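PDB 2D5W: peptide ABC transporter, peptide-binding protein from Thermus thermophilus, which binds oligopeptides, here a pentapeptide, and probably delivers them to an ABC-type importer in the membrane. Local coordinates for residues M1-N6 / I582-R587; Y156-I161 / G205-S210; W303-I308 / F466-N471. All coordinates share one frame; numbering follows the deposited sequence.

Contact 3 lies near the middle of the protein, its centre about 9 Å from that of the chain, whereas contact 1 sits about 31 Å out, at the partly exposed N-terminal end; contact 2 is also buried, though farther out than contact 3. No two of them share an element or touch. Contact 3 pairs two strands of one sheet and adds an aromatic cluster beside the bound peptide. Contact 1 depends on an arginine gripping carbonyls and a proline lying over a tryptophan. Contact 2 joins a helix start to a loop, through aliphatic side chains and one hydroxyl pair. Contacts 2 and 3 both fall within the region bridged by contact 1.

Contact 1 (M1-N6 / I582-R587); sequences MGPQDN and IGWESR
The first torsions of Trp584 and Arg587 bring both side chains against the N-terminal turn: in each, CG is anti to the carbonyl carbon (chi1 -59° and -84°), and a bend at chi2 (-84°) carries the arginine on to the backbone of Pro3 and Gln4. The contact ties a short, weakly bonded helical turn about 2-5, leading into strand 7-12, to the small two-stranded antiparallel sheet formed by strands 560-561 and 583-584. The guanidinium approaches side-on, NE and NH1 both gripping one acceptor. Arg587 NE bonds to Pro3 O at 2.8 Å, within the carbonyl plane, and Arg587 NH1 reaches the same oxygen at 3.1 Å. A weaker bond joins NH1 to Gln4 O. These carbonyls lie in the guanidinium plane, while the Asn6 amide stacks nearly parallel over one face, its CB 3.8 Å from Arg587 NE; edge bonds and stack together should limit how far the group can turn.

Pro3 crosses Trp584 at about a right angle. Its CD stands over the six-membered ring, a CH-pi contact of 3.9 Å to the centroid, and Pro3 CG touches Trp584 CD2 at 3.4 Å. The backbone of Gly2 lies on the same face of the indole, where a side chain at this position would run into the ring. Trp584 NE1 is satisfied by Ser7 O, just beyond the turn. Beside the indole edge, one water donates to Asn6 OD1 at 2.7 Å and accepts from Trp584 N at 2.8 Å.

Contact 2 (Y156-I161 / G205-S210); sequences YAPKHI and GAMVYS
The Tyr156 hydroxyl is gripped by two groups: Ser210 OG donates to Tyr156 OH at 2.7 Å, and the same oxygen bonds to the backbone O of Ala42. Ser210 OG also bonds to Ala42 N, so these bonds join three parts of the chain. Tyr156 enters with CG between its backbone N and carbonyl carbon (chi1 73°), which turns the ring end toward Ser210. A phenylalanine here would probably leave Ser210 OG and Ala42 O without this shared partner in a buried place.

Away from these hydroxyls the contact is mostly aliphatic. Val208 points at the helix start, and its CG2 lies against Pro158 CB and Ile161 CG1, both at 3.7 Å, while CG1 faces the CD1 end of Ile161. Met207, bent at chi2 and chi3, brings its CE to Pro158 CG at 3.8 Å. Ile161 CG2 approaches Ala206 O at 3.2 Å.

Pro158 occupies the N-cap position of helix 159-173. His160 NE2 bonds to Asp95, and Trp93 packs on both Pro158 and His160. Segment 205-210 begins at Gly205, the C-prime residue of the Schellman motif that ends helix 199-203, and leads on to strand 213-219; helix 101-112 packs against Tyr156.

Contact 3 (W303-I308 / F466-N471); sequences WEHIDI and FAWVSN
The imidazole of His305 turns its edge to the face of Phe466, centroids 4.5 Å apart and planes at 71°. The same ring lies almost parallel to the indole of Trp468 but slid aside, so the two barely overlap. Hydrogen bonds at both nitrogens fix the rotation of His305: its ND1 donates to Trp303 O at 2.9 Å, and its NE2 to Asp307 OD1 at 2.7 Å, meeting the carboxylate from above its plane. Asp307 OD2 takes a bond from a water that in turn accepts from Trp468 NE1 at 2.8 Å, linking the carboxylate to the indole. Trp303 meets Trp468 rim to rim, CE3 to CD1 at 3.7 Å, completing an aromatic cluster on one face of the sheet.

Behind it the strands pair antiparallel. Trp303 N to Trp468 O is nearly straight (171°), and Trp303 O receives Trp468 N and His305 ND1 from opposite faces of its plane. On the far face Glu304 OE2 rests on Ala467 CB at 3.3 Å; its carboxylate is held by salt bridges to Arg418 and Arg550. Trp468 and Val469 pair antiparallel with the bound peptide and Phe466 packs on its backbone, the strand-to-peptide addition characteristic of the ligand site in oligopeptide-binding proteins of this family.

Contact 1 (M1-N6 / I582-R587)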
ATOM      1  N   MET A   1      -9.596  18.102 -25.937  1.00 41.29           N
ATOM      2  CA  MET A   1      -9.433  16.623 -26.034  1.00 40.96           C
ATOM      3  C   MET A   1     -10.073  15.936 -24.833  1.00 39.30           C
ATOM      4  O   MET A   1     -10.470  14.775 -24.910  1.00 39.85           O
ATOM      5  CB  MET A   1      -7.949  16.258 -26.113  1.00 42.65           C
ATOM      6  CG  MET A   1      -7.258  16.708 -27.397  1.00 44.90           C
ATOM      7  SD  MET A   1      -7.285  18.496 -27.656  1.00 47.70           S
ATOM      8  CE  MET A   1      -8.688  18.662 -28.769  1.00 47.08           C
ATOM      9  N   GLY A   2     -10.161  16.660 -23.722  1.00 37.43           N
ATOM     10  CA  GLY A   2     -10.770  16.108 -22.526  1.00 33.84           C
ATOM     11  C   GLY A   2     -12.268  16.325 -22.587  1.00 32.12           C
ATOM     12  O   GLY A   2     -13.032  15.368 -22.717  1.00 30.25           O
ATOM     13  N   PRO A   3     -12.722  17.585 -22.491  1.00 30.16           N
ATOM     14  CA  PRO A   3     -14.151  17.903 -22.545  1.00 30.26           C
ATOM     15  C   PRO A   3     -14.696  17.546 -23.923  1.00 29.83           C
ATOM     16  O   PRO A   3     -15.896  17.339 -24.101  1.00 30.00           O
ATOM     17  CB  PRO A   3     -14.181  19.408 -22.293  1.00 30.24           C
ATOM     18  CG  PRO A   3     -12.956  19.642 -21.461  1.00 30.61           C
ATOM     19  CD  PRO A   3     -11.935  18.786 -22.161  1.00 30.23           C
ATOM     20  N   GLN A   4     -13.788  17.481 -24.893  1.00 30.63           N
ATOM     21  CA  GLN A   4     -14.129  17.157 -26.272  1.00 30.68           C
ATOM     22  C   GLN A   4     -14.874  15.831 -26.368  1.00 28.83           C
ATOM     23  O   GLN A   4     -16.037  15.789 -26.770  1.00 28.84           O
ATOM     24  CB  GLN A   4     -12.855  17.089 -27.120  1.00 32.91           C
ATOM     25  CG  GLN A   4     -13.097  16.793 -28.592  1.00 36.20           C
ATOM     26  CD  GLN A   4     -13.811  17.922 -29.306  1.00 37.93           C
ATOM     27  OE1 GLN A   4     -14.913  18.317 -28.924  1.00 39.32           O
ATOM     28  NE2 GLN A   4     -13.187  18.449 -30.353  1.00 39.04           N
ATOM     29  N   ASP A   5     -14.196  14.749 -25.997  1.00 27.21           N
ATOM     30  CA  ASP A   5     -14.797  13.422 -26.045  1.00 24.38           C
ATOM     31  C   ASP A   5     -15.275  12.973 -24.667  1.00 21.19           C
ATOM     32  O   ASP A   5     -15.719  11.838 -24.493  1.00 20.36           O
ATOM     33  CB  ASP A   5     -13.797  12.407 -26.606  1.00 27.32           C
ATOM     34  CG  ASP A   5     -12.530  12.317 -25.781  1.00 28.69           C
ATOM     35  OD1 ASP A   5     -11.642  11.517 -26.143  1.00 31.62           O
ATOM     36  OD2 ASP A   5     -12.421  13.046 -24.773  1.00 30.88           O
ATOM     37  N   ASN A   6     -15.178  13.873 -23.694  1.00 17.92           N
ATOM     38  CA  ASN A   6     -15.613  13.597 -22.330  1.00 15.03           C
ATOM     39  C   ASN A   6     -14.878  12.403 -21.722  1.00 13.54           C
ATOM     40  O   ASN A   6     -15.497  11.436 -21.267  1.00 12.91           O
ATOM     41  CB  ASN A   6     -17.123  13.350 -22.314  1.00 15.07           C
ATOM     42  CG  ASN A   6     -17.738  13.619 -20.965  1.00 13.78           C
ATOM     43  OD1 ASN A   6     -17.051  14.038 -20.035  1.00 13.58           O
ATOM     44  ND2 ASN A   6     -19.040  13.389 -20.846  1.00 13.69           N
ATOM     45  N   ILE A 582     -16.215  12.934 -11.073  1.00 10.07           N
ATOM     46  CA  ILE A 582     -15.084  13.612 -11.689  1.00 10.55           C
ATOM     47  C   ILE A 582     -15.500  13.972 -13.112  1.00  8.87           C
ATOM     48  O   ILE A 582     -15.998  13.133 -13.864  1.00  8.82           O
ATOM     49  CB  ILE A 582     -13.832  12.708 -11.701  1.00  9.79           C
ATOM     50  CG1 ILE A 582     -13.393  12.435 -10.256  1.00 11.59           C
ATOM     51  CG2 ILE A 582     -12.715  13.374 -12.499  1.00 10.90           C
ATOM     52  CD1 ILE A 582     -12.264  11.436 -10.114  1.00 13.04           C
ATOM     53  N   GLY A 583     -15.316  15.235 -13.479  1.00  9.29           N
ATOM     54  CA  GLY A 583     -15.709  15.650 -14.810  1.00  9.49           C
ATOM     55  C   GLY A 583     -15.236  17.032 -15.202  1.00  8.54           C
ATOM     56  O   GLY A 583     -14.587  17.731 -14.424  1.00  9.74           O
ATOM     57  N   TRP A 584     -15.585  17.416 -16.423  1.00  8.73           N
ATOM     58  CA  TRP A 584     -15.209  18.704 -16.980  1.00  9.75           C
ATOM     59  C   TRP A 584     -16.297  19.743 -16.739  1.00  9.35           C
ATOM     60  O   TRP A 584     -17.463  19.515 -17.060  1.00  9.87           O
ATOM     61  CB  TRP A 584     -14.953  18.544 -18.478  1.00 10.13           C
ATOM     62  CG  TRP A 584     -13.868  17.551 -18.782  1.00  9.77           C
ATOM     63  CD1 TRP A 584     -14.021  16.261 -19.204  1.00 10.80           C
ATOM     64  CD2 TRP A 584     -12.459  17.757 -18.624  1.00  9.23           C
ATOM     65  NE1 TRP A 584     -12.792  15.650 -19.318  1.00  9.76           N
ATOM     66  CE2 TRP A 584     -11.819  16.546 -18.966  1.00  9.76           C
ATOM     67  CE3 TRP A 584     -11.678  18.848 -18.224  1.00  9.59           C
ATOM     68  CZ2 TRP A 584     -10.428  16.397 -18.920  1.00  9.60           C
ATOM     69  CZ3 TRP A 584     -10.297  18.701 -18.178  1.00 10.81           C
ATOM     70  CH2 TRP A 584      -9.687  17.482 -18.523  1.00  9.47           C
ATOM     71  N   GLU A 585     -15.919  20.887 -16.179  1.00 10.47           N
ATOM     72  CA  GLU A 585     -16.900  21.930 -15.905  1.00 11.20           C
ATOM     73  C   GLU A 585     -17.637  22.395 -17.159  1.00 11.03           C
ATOM     74  O   GLU A 585     -18.825  22.714 -17.093  1.00 11.86           O
ATOM     75  CB  GLU A 585     -16.236  23.123 -15.213  1.00 11.70           C
ATOM     76  CG  GLU A 585     -15.577  22.760 -13.895  1.00 13.76           C
ATOM     77  CD  GLU A 585     -15.163  23.971 -13.081  1.00 12.92           C
ATOM     78  OE1 GLU A 585     -15.936  24.385 -12.191  1.00 13.65           O
ATOM     79  OE2 GLU A 585     -14.065  24.510 -13.334  1.00 14.76           O
ATOM     80  N   SER A 586     -16.950  22.423 -18.299  1.00 10.63           N
ATOM     81  CA  SER A 586     -17.581  22.867 -19.540  1.00 11.40           C
ATOM     82  C   SER A 586     -18.628  21.869 -20.038  1.00 11.33           C
ATOM     83  O   SER A 586     -19.388  22.168 -20.962  1.00 12.19           O
ATOM     84  CB  SER A 586     -16.529  23.126 -20.623  1.00 12.88           C
ATOM     85  OG  SER A 586     -15.861  21.939 -20.996  1.00 13.64           O
ATOM     86  N   ARG A 587     -18.656  20.689 -19.422  1.00 11.65           N
ATOM     87  CA  ARG A 587     -19.633  19.651 -19.749  1.00 12.26           C
ATOM     88  C   ARG A 587     -20.786  19.744 -18.751  1.00 11.55           C
ATOM     89  O   ARG A 587     -21.795  19.049 -18.876  1.00 13.12           O
ATOM     90  CB  ARG A 587     -18.995  18.262 -19.649  1.00 13.65           C
ATOM     91  CG  ARG A 587     -18.236  17.830 -20.885  1.00 16.70           C
ATOM     92  CD  ARG A 587     -19.180  17.233 -21.910  1.00 20.72           C
ATOM     93  NE  ARG A 587     -18.481  16.831 -23.125  1.00 23.59           N
ATOM     94  CZ  ARG A 587     -19.042  16.148 -24.118  1.00 23.58           C
ATOM     95  NH1 ARG A 587     -18.329  15.827 -25.190  1.00 26.08           N
ATOM     96  NH2 ARG A 587     -20.314  15.781 -24.037  1.00 25.65           N
TER
HETATM   97  O   HOH W   1     -17.303  15.683 -17.892  1.00 10.65           O

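Contact 2 (Y156-I161 / G205-S210)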
ATOM      1  N   TYR A 156     -16.669  -7.726  -0.134  1.00  9.73           N
ATOM      2  CA  TYR A 156     -17.483  -8.529  -1.036  1.00  9.46           C
ATOM      3  C   TYR A 156     -16.750  -8.751  -2.355  1.00  9.99           C
ATOM      4  O   TYR A 156     -15.832  -8.008  -2.706  1.00  9.76           O
ATOM      5  CB  TYR A 156     -18.849  -7.862  -1.273  1.00  9.59           C
ATOM      6  CG  TYR A 156     -18.823  -6.637  -2.154  1.00  9.50           C
ATOM      7  CD1 TYR A 156     -19.277  -6.693  -3.470  1.00  9.71           C
ATOM      8  CD2 TYR A 156     -18.339  -5.421  -1.677  1.00 10.41           C
ATOM      9  CE1 TYR A 156     -19.253  -5.569  -4.290  1.00 11.35           C
ATOM     10  CE2 TYR A 156     -18.307  -4.292  -2.489  1.00 10.91           C
ATOM     11  CZ  TYR A 156     -18.765  -4.374  -3.794  1.00 11.84           C
ATOM     12  OH  TYR A 156     -18.734  -3.264  -4.608  1.00 14.14           O
ATOM     13  N   ALA A 157     -17.152  -9.798  -3.066  1.00  9.41           N
ATOM     14  CA  ALA A 157     -16.563 -10.159  -4.353  1.00  9.97           C
ATOM     15  C   ALA A 157     -17.690 -10.824  -5.141  1.00  9.47           C
ATOM     16  O   ALA A 157     -18.638 -11.340  -4.544  1.00  9.82           O
ATOM     17  CB  ALA A 157     -15.393 -11.118  -4.151  1.00 10.44           C
ATOM     18  N   PRO A 158     -17.599 -10.842  -6.482  1.00  9.44           N
ATOM     19  CA  PRO A 158     -18.666 -11.452  -7.290  1.00  9.22           C
ATOM     20  C   PRO A 158     -18.773 -12.970  -7.260  1.00  8.79           C
ATOM     21  O   PRO A 158     -18.124 -13.672  -8.038  1.00  9.99           O
ATOM     22  CB  PRO A 158     -18.387 -10.912  -8.685  1.00  9.13           C
ATOM     23  CG  PRO A 158     -16.886 -10.835  -8.708  1.00  9.96           C
ATOM     24  CD  PRO A 158     -16.536 -10.283  -7.338  1.00 10.09           C
ATOM     25  N   LYS A 159     -19.632 -13.466  -6.377  1.00  9.68           N
ATOM     26  CA  LYS A 159     -19.826 -14.895  -6.220  1.00 10.87           C
ATOM     27  C   LYS A 159     -20.317 -15.600  -7.480  1.00  9.67           C
ATOM     28  O   LYS A 159     -19.844 -16.690  -7.796  1.00 10.36           O
ATOM     29  CB  LYS A 159     -20.805 -15.168  -5.076  1.00 12.07           C
ATOM     30  CG  LYS A 159     -21.064 -16.646  -4.828  1.00 15.09           C
ATOM     31  CD  LYS A 159     -22.161 -16.845  -3.795  1.00 18.87           C
ATOM     32  CE  LYS A 159     -22.525 -18.313  -3.647  1.00 21.23           C
ATOM     33  NZ  LYS A 159     -23.611 -18.504  -2.647  1.00 22.63           N
ATOM     34  N   HIS A 160     -21.259 -14.991  -8.199  1.00 10.16           N
ATOM     35  CA  HIS A 160     -21.781 -15.641  -9.397  1.00 10.56           C
ATOM     36  C   HIS A 160     -20.717 -15.826 -10.470  1.00 10.28           C
ATOM     37  O   HIS A 160     -20.856 -16.673 -11.348  1.00 11.99           O
ATOM     38  CB  HIS A 160     -22.997 -14.882  -9.964  1.00 11.29           C
ATOM     39  CG  HIS A 160     -22.677 -13.547 -10.568  1.00 10.99           C
ATOM     40  ND1 HIS A 160     -22.355 -12.441  -9.811  1.00 11.73           N
ATOM     41  CD2 HIS A 160     -22.682 -13.130 -11.858  1.00 11.68           C
ATOM     42  CE1 HIS A 160     -22.178 -11.401 -10.608  1.00 10.58           C
ATOM     43  NE2 HIS A 160     -22.371 -11.792 -11.854  1.00 11.52           N
ATOM     44  N   ILE A 161     -19.641 -15.051 -10.382  1.00  9.78           N
ATOM     45  CA  ILE A 161     -18.550 -15.138 -11.347  1.00 10.75           C
ATOM     46  C   ILE A 161     -17.419 -16.050 -10.880  1.00  9.58           C
ATOM     47  O   ILE A 161     -16.965 -16.922 -11.622  1.00 10.17           O
ATOM     48  CB  ILE A 161     -17.946 -13.737 -11.630  1.00 10.27           C
ATOM     49  CG1 ILE A 161     -18.991 -12.834 -12.292  1.00 11.93           C
ATOM     50  CG2 ILE A 161     -16.686 -13.866 -12.487  1.00 10.80           C
ATOM     51  CD1 ILE A 161     -19.498 -13.332 -13.638  1.00 11.44           C
ATOM     52  N   GLY A 205     -13.357 -10.921 -20.648  1.00 10.48           N
ATOM     53  CA  GLY A 205     -14.515 -10.803 -19.772  1.00 10.89           C
ATOM     54  C   GLY A 205     -14.566 -11.658 -18.520  1.00 10.46           C
ATOM     55  O   GLY A 205     -15.653 -11.974 -18.034  1.00 11.23           O
ATOM     56  N   ALA A 206     -13.410 -11.999 -17.966  1.00 10.08           N
ATOM     57  CA  ALA A 206     -13.360 -12.845 -16.775  1.00  9.90           C
ATOM     58  C   ALA A 206     -14.002 -12.247 -15.528  1.00 10.14           C
ATOM     59  O   ALA A 206     -14.473 -12.984 -14.663  1.00 10.36           O
ATOM     60  CB  ALA A 206     -11.914 -13.223 -16.470  1.00 12.46           C
ATOM     61  N   MET A 207     -14.017 -10.923 -15.419  1.00  9.48           N
ATOM     62  CA  MET A 207     -14.588 -10.278 -14.242  1.00  9.19           C
ATOM     63  C   MET A 207     -15.732  -9.321 -14.545  1.00  8.92           C
ATOM     64  O   MET A 207     -15.979  -8.964 -15.701  1.00  9.34           O
ATOM     65  CB  MET A 207     -13.496  -9.504 -13.490  1.00 10.10           C
ATOM     66  CG  MET A 207     -12.566 -10.364 -12.646  1.00  9.44           C
ATOM     67  SD  MET A 207     -13.425 -11.149 -11.254  1.00 10.85           S
ATOM     68  CE  MET A 207     -13.551  -9.758 -10.102  1.00 11.90           C
ATOM     69  N   VAL A 208     -16.442  -8.940 -13.484  1.00  8.73           N
ATOM     70  CA  VAL A 208     -17.508  -7.951 -13.565  1.00  9.09           C
ATOM     71  C   VAL A 208     -17.119  -6.881 -12.551  1.00  8.52           C
ATOM     72  O   VAL A 208     -16.297  -7.136 -11.660  1.00  9.81           O
ATOM     73  CB  VAL A 208     -18.910  -8.526 -13.274  1.00  9.40           C
ATOM     74  CG1 VAL A 208     -19.297  -9.501 -14.386  1.00 10.41           C
ATOM     75  CG2 VAL A 208     -18.947  -9.188 -11.915  1.00 11.53           C
ATOM     76  N   TYR A 209     -17.722  -5.705 -12.678  1.00  9.14           N
ATOM     77  CA  TYR A 209     -17.345  -4.547 -11.882  1.00  8.80           C
ATOM     78  C   TYR A 209     -18.480  -3.872 -11.131  1.00  8.40           C
ATOM     79  O   TYR A 209     -19.598  -3.797 -11.625  1.00  9.33           O
ATOM     80  CB  TYR A 209     -16.656  -3.577 -12.844  1.00  8.87           C
ATOM     81  CG  TYR A 209     -15.553  -4.280 -13.613  1.00  8.12           C
ATOM     82  CD1 TYR A 209     -14.291  -4.441 -13.047  1.00  8.10           C
ATOM     83  CD2 TYR A 209     -15.801  -4.897 -14.845  1.00  8.39           C
ATOM     84  CE1 TYR A 209     -13.309  -5.194 -13.666  1.00  9.03           C
ATOM     85  CE2 TYR A 209     -14.814  -5.665 -15.477  1.00  8.75           C
ATOM     86  CZ  TYR A 209     -13.569  -5.807 -14.873  1.00  7.93           C
ATOM     87  OH  TYR A 209     -12.581  -6.571 -15.452  1.00  9.11           O
ATOM     88  N   SER A 210     -18.179  -3.358  -9.942  1.00  8.67           N
ATOM     89  CA  SER A 210     -19.185  -2.712  -9.101  1.00  8.83           C
ATOM     90  C   SER A 210     -19.023  -1.203  -8.972  1.00  8.63           C
ATOM     91  O   SER A 210     -19.858  -0.543  -8.356  1.00  9.91           O
ATOM     92  CB  SER A 210     -19.130  -3.310  -7.703  1.00  9.11           C
ATOM     93  OG  SER A 210     -17.849  -3.070  -7.143  1.00 10.03           O
TER

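Contact 3 (W303-I308 / F466-N471)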
ATOM      1  N   TRP A 303       5.873   6.606   3.506  1.00  8.86           N
ATOM      2  CA  TRP A 303       7.171   6.438   4.135  1.00  8.15           C
ATOM      3  C   TRP A 303       8.229   5.766   3.272  1.00  7.40           C
ATOM      4  O   TRP A 303       8.209   4.544   3.084  1.00  7.92           O
ATOM      5  CB  TRP A 303       6.957   5.663   5.442  1.00  8.51           C
ATOM      6  CG  TRP A 303       8.189   5.360   6.227  1.00  8.17           C
ATOM      7  CD1 TRP A 303       9.089   6.254   6.732  1.00  9.05           C
ATOM      8  CD2 TRP A 303       8.636   4.064   6.634  1.00  7.82           C
ATOM      9  NE1 TRP A 303      10.074   5.592   7.428  1.00  8.86           N
ATOM     10  CE2 TRP A 303       9.818   4.245   7.385  1.00  7.97           C
ATOM     11  CE3 TRP A 303       8.151   2.765   6.437  1.00  9.00           C
ATOM     12  CZ2 TRP A 303      10.524   3.173   7.939  1.00  8.54           C
ATOM     13  CZ3 TRP A 303       8.851   1.702   6.987  1.00  9.32           C
ATOM     14  CH2 TRP A 303      10.025   1.912   7.730  1.00  8.57           C
ATOM     15  N   GLU A 304       9.143   6.576   2.743  1.00  7.82           N
ATOM     16  CA  GLU A 304      10.242   6.065   1.925  1.00  7.74           C
ATOM     17  C   GLU A 304      11.228   5.448   2.915  1.00  7.97           C
ATOM     18  O   GLU A 304      11.632   6.089   3.893  1.00  8.04           O
ATOM     19  CB  GLU A 304      10.905   7.199   1.139  1.00  7.96           C
ATOM     20  CG  GLU A 304      11.943   6.723   0.120  1.00  7.88           C
ATOM     21  CD  GLU A 304      11.341   6.077  -1.123  1.00  8.36           C
ATOM     22  OE1 GLU A 304      12.118   5.497  -1.914  1.00  9.24           O
ATOM     23  OE2 GLU A 304      10.108   6.151  -1.324  1.00  8.82           O
ATOM     24  N   HIS A 305      11.625   4.208   2.653  1.00  7.58           N
ATOM     25  CA  HIS A 305      12.492   3.496   3.578  1.00  7.19           C
ATOM     26  C   HIS A 305      13.261   2.400   2.853  1.00  6.69           C
ATOM     27  O   HIS A 305      13.038   2.145   1.668  1.00  8.00           O
ATOM     28  CB  HIS A 305      11.623   2.831   4.642  1.00  8.72           C
ATOM     29  CG  HIS A 305      10.760   1.744   4.087  1.00  7.72           C
ATOM     30  ND1 HIS A 305       9.661   1.999   3.295  1.00  8.09           N
ATOM     31  CD2 HIS A 305      10.909   0.397   4.100  1.00  8.44           C
ATOM     32  CE1 HIS A 305       9.175   0.857   2.838  1.00  8.40           C
ATOM     33  NE2 HIS A 305       9.917  -0.129   3.310  1.00  8.73           N
ATOM     34  N   ILE A 306      14.152   1.740   3.587  1.00  8.12           N
ATOM     35  CA  ILE A 306      14.916   0.636   3.037  1.00  8.55           C
ATOM     36  C   ILE A 306      14.726  -0.580   3.932  1.00  8.92           C
ATOM     37  O   ILE A 306      15.152  -0.584   5.088  1.00  9.29           O
ATOM     38  CB  ILE A 306      16.429   0.955   2.950  1.00  8.42           C
ATOM     39  CG1 ILE A 306      16.641   2.248   2.156  1.00  9.20           C
ATOM     40  CG2 ILE A 306      17.162  -0.202   2.273  1.00 10.59           C
ATOM     41  CD1 ILE A 306      18.103   2.627   1.960  1.00 10.09           C
ATOM     42  N   ASP A 307      14.053  -1.599   3.413  1.00  8.42           N
ATOM     43  CA  ASP A 307      13.877  -2.816   4.178  1.00  8.57           C
ATOM     44  C   ASP A 307      15.181  -3.597   4.120  1.00  8.56           C
ATOM     45  O   ASP A 307      15.972  -3.451   3.180  1.00  9.26           O
ATOM     46  CB  ASP A 307      12.710  -3.637   3.633  1.00  8.86           C
ATOM     47  CG  ASP A 307      11.386  -3.180   4.201  1.00  8.84           C
ATOM     48  OD1 ASP A 307      10.514  -2.749   3.419  1.00 10.16           O
ATOM     49  OD2 ASP A 307      11.226  -3.240   5.442  1.00  9.83           O
ATOM     50  N   ILE A 308      15.395  -4.413   5.145  1.00  8.18           N
ATOM     51  CA  ILE A 308      16.607  -5.204   5.294  1.00  9.55           C
ATOM     52  C   ILE A 308      16.247  -6.657   5.563  1.00  9.03           C
ATOM     53  O   ILE A 308      15.482  -6.943   6.484  1.00  9.39           O
ATOM     54  CB  ILE A 308      17.429  -4.697   6.503  1.00 10.20           C
ATOM     55  CG1 ILE A 308      17.737  -3.203   6.349  1.00 11.88           C
ATOM     56  CG2 ILE A 308      18.695  -5.526   6.664  1.00 10.79           C
ATOM     57  CD1 ILE A 308      18.683  -2.866   5.226  1.00 12.54           C
ATOM     58  N   PHE A 466      11.691   1.357  -1.091  1.00  7.65           N
ATOM     59  CA  PHE A 466      10.398   1.700  -1.662  1.00  7.72           C
ATOM     60  C   PHE A 466       9.643   2.470  -0.589  1.00  7.79           C
ATOM     61  O   PHE A 466      10.217   2.837   0.441  1.00  8.50           O
ATOM     62  CB  PHE A 466       9.629   0.447  -2.134  1.00  8.52           C
ATOM     63  CG  PHE A 466       9.229  -0.502  -1.033  1.00  7.77           C
ATOM     64  CD1 PHE A 466       7.945  -0.467  -0.492  1.00  8.37           C
ATOM     65  CD2 PHE A 466      10.129  -1.452  -0.553  1.00  8.09           C
ATOM     66  CE1 PHE A 466       7.564  -1.364   0.506  1.00  8.82           C
ATOM     67  CE2 PHE A 466       9.756  -2.354   0.449  1.00  9.18           C
ATOM     68  CZ  PHE A 466       8.470  -2.308   0.978  1.00  8.51           C
ATOM     69  N   ALA A 467       8.371   2.751  -0.833  1.00  7.70           N
ATOM     70  CA  ALA A 467       7.577   3.476   0.142  1.00  7.46           C
ATOM     71  C   ALA A 467       6.304   2.734   0.487  1.00  8.15           C
ATOM     72  O   ALA A 467       5.677   2.117  -0.376  1.00  9.32           O
ATOM     73  CB  ALA A 467       7.222   4.864  -0.389  1.00  9.87           C
ATOM     74  N   TRP A 468       5.942   2.768   1.766  1.00  7.75           N
ATOM     75  CA  TRP A 468       4.685   2.183   2.210  1.00  7.46           C
ATOM     76  C   TRP A 468       3.703   3.346   2.274  1.00  8.21           C
ATOM     77  O   TRP A 468       4.032   4.408   2.809  1.00  8.86           O
ATOM     78  CB  TRP A 468       4.779   1.593   3.620  1.00  8.80           C
ATOM     79  CG  TRP A 468       5.482   0.290   3.736  1.00  8.66           C
ATOM     80  CD1 TRP A 468       6.630   0.049   4.425  1.00  9.20           C
ATOM     81  CD2 TRP A 468       5.064  -0.971   3.197  1.00  8.72           C
ATOM     82  NE1 TRP A 468       6.957  -1.281   4.355  1.00  8.91           N
ATOM     83  CE2 TRP A 468       6.013  -1.932   3.606  1.00  9.06           C
ATOM     84  CE3 TRP A 468       3.977  -1.384   2.410  1.00 11.08           C
ATOM     85  CZ2 TRP A 468       5.912  -3.282   3.258  1.00 10.40           C
ATOM     86  CZ3 TRP A 468       3.877  -2.731   2.063  1.00 12.25           C
ATOM     87  CH2 TRP A 468       4.841  -3.662   2.489  1.00 11.45           C
ATOM     88  N   VAL A 469       2.515   3.145   1.720  1.00  8.23           N
ATOM     89  CA  VAL A 469       1.454   4.145   1.766  1.00  9.30           C
ATOM     90  C   VAL A 469       0.473   3.557   2.774  1.00  9.02           C
ATOM     91  O   VAL A 469      -0.045   2.456   2.575  1.00  9.49           O
ATOM     92  CB  VAL A 469       0.744   4.301   0.409  1.00  9.12           C
ATOM     93  CG1 VAL A 469      -0.336   5.374   0.509  1.00 11.55           C
ATOM     94  CG2 VAL A 469       1.753   4.655  -0.666  1.00 11.23           C
ATOM     95  N   SER A 470       0.227   4.280   3.857  1.00  9.29           N
ATOM     96  CA  SER A 470      -0.653   3.781   4.905  1.00 10.20           C
ATOM     97  C   SER A 470      -1.979   4.505   5.052  1.00 10.03           C
ATOM     98  O   SER A 470      -2.129   5.659   4.648  1.00 10.63           O
ATOM     99  CB  SER A 470       0.068   3.837   6.256  1.00 11.28           C
ATOM    100  OG  SER A 470       1.263   3.078   6.250  1.00 13.08           O
ATOM    101  N   ASN A 471      -2.946   3.798   5.631  1.00 11.07           N
ATOM    102  CA  ASN A 471      -4.247   4.380   5.927  1.00 11.12           C
ATOM    103  C   ASN A 471      -4.242   4.631   7.440  1.00 10.94           C
ATOM    104  O   ASN A 471      -3.203   4.482   8.096  1.00 11.15           O
ATOM    105  CB  ASN A 471      -5.395   3.442   5.528  1.00 11.54           C
ATOM    106  CG  ASN A 471      -5.268   2.064   6.137  1.00 12.49           C
ATOM    107  OD1 ASN A 471      -4.736   1.900   7.230  1.00 12.57           O
ATOM    108  ND2 ASN A 471      -5.776   1.059   5.432  1.00 16.94           N
TER
HETATM  109  O   HOH W   2       8.826  -2.132   6.201  1.00  9.72           O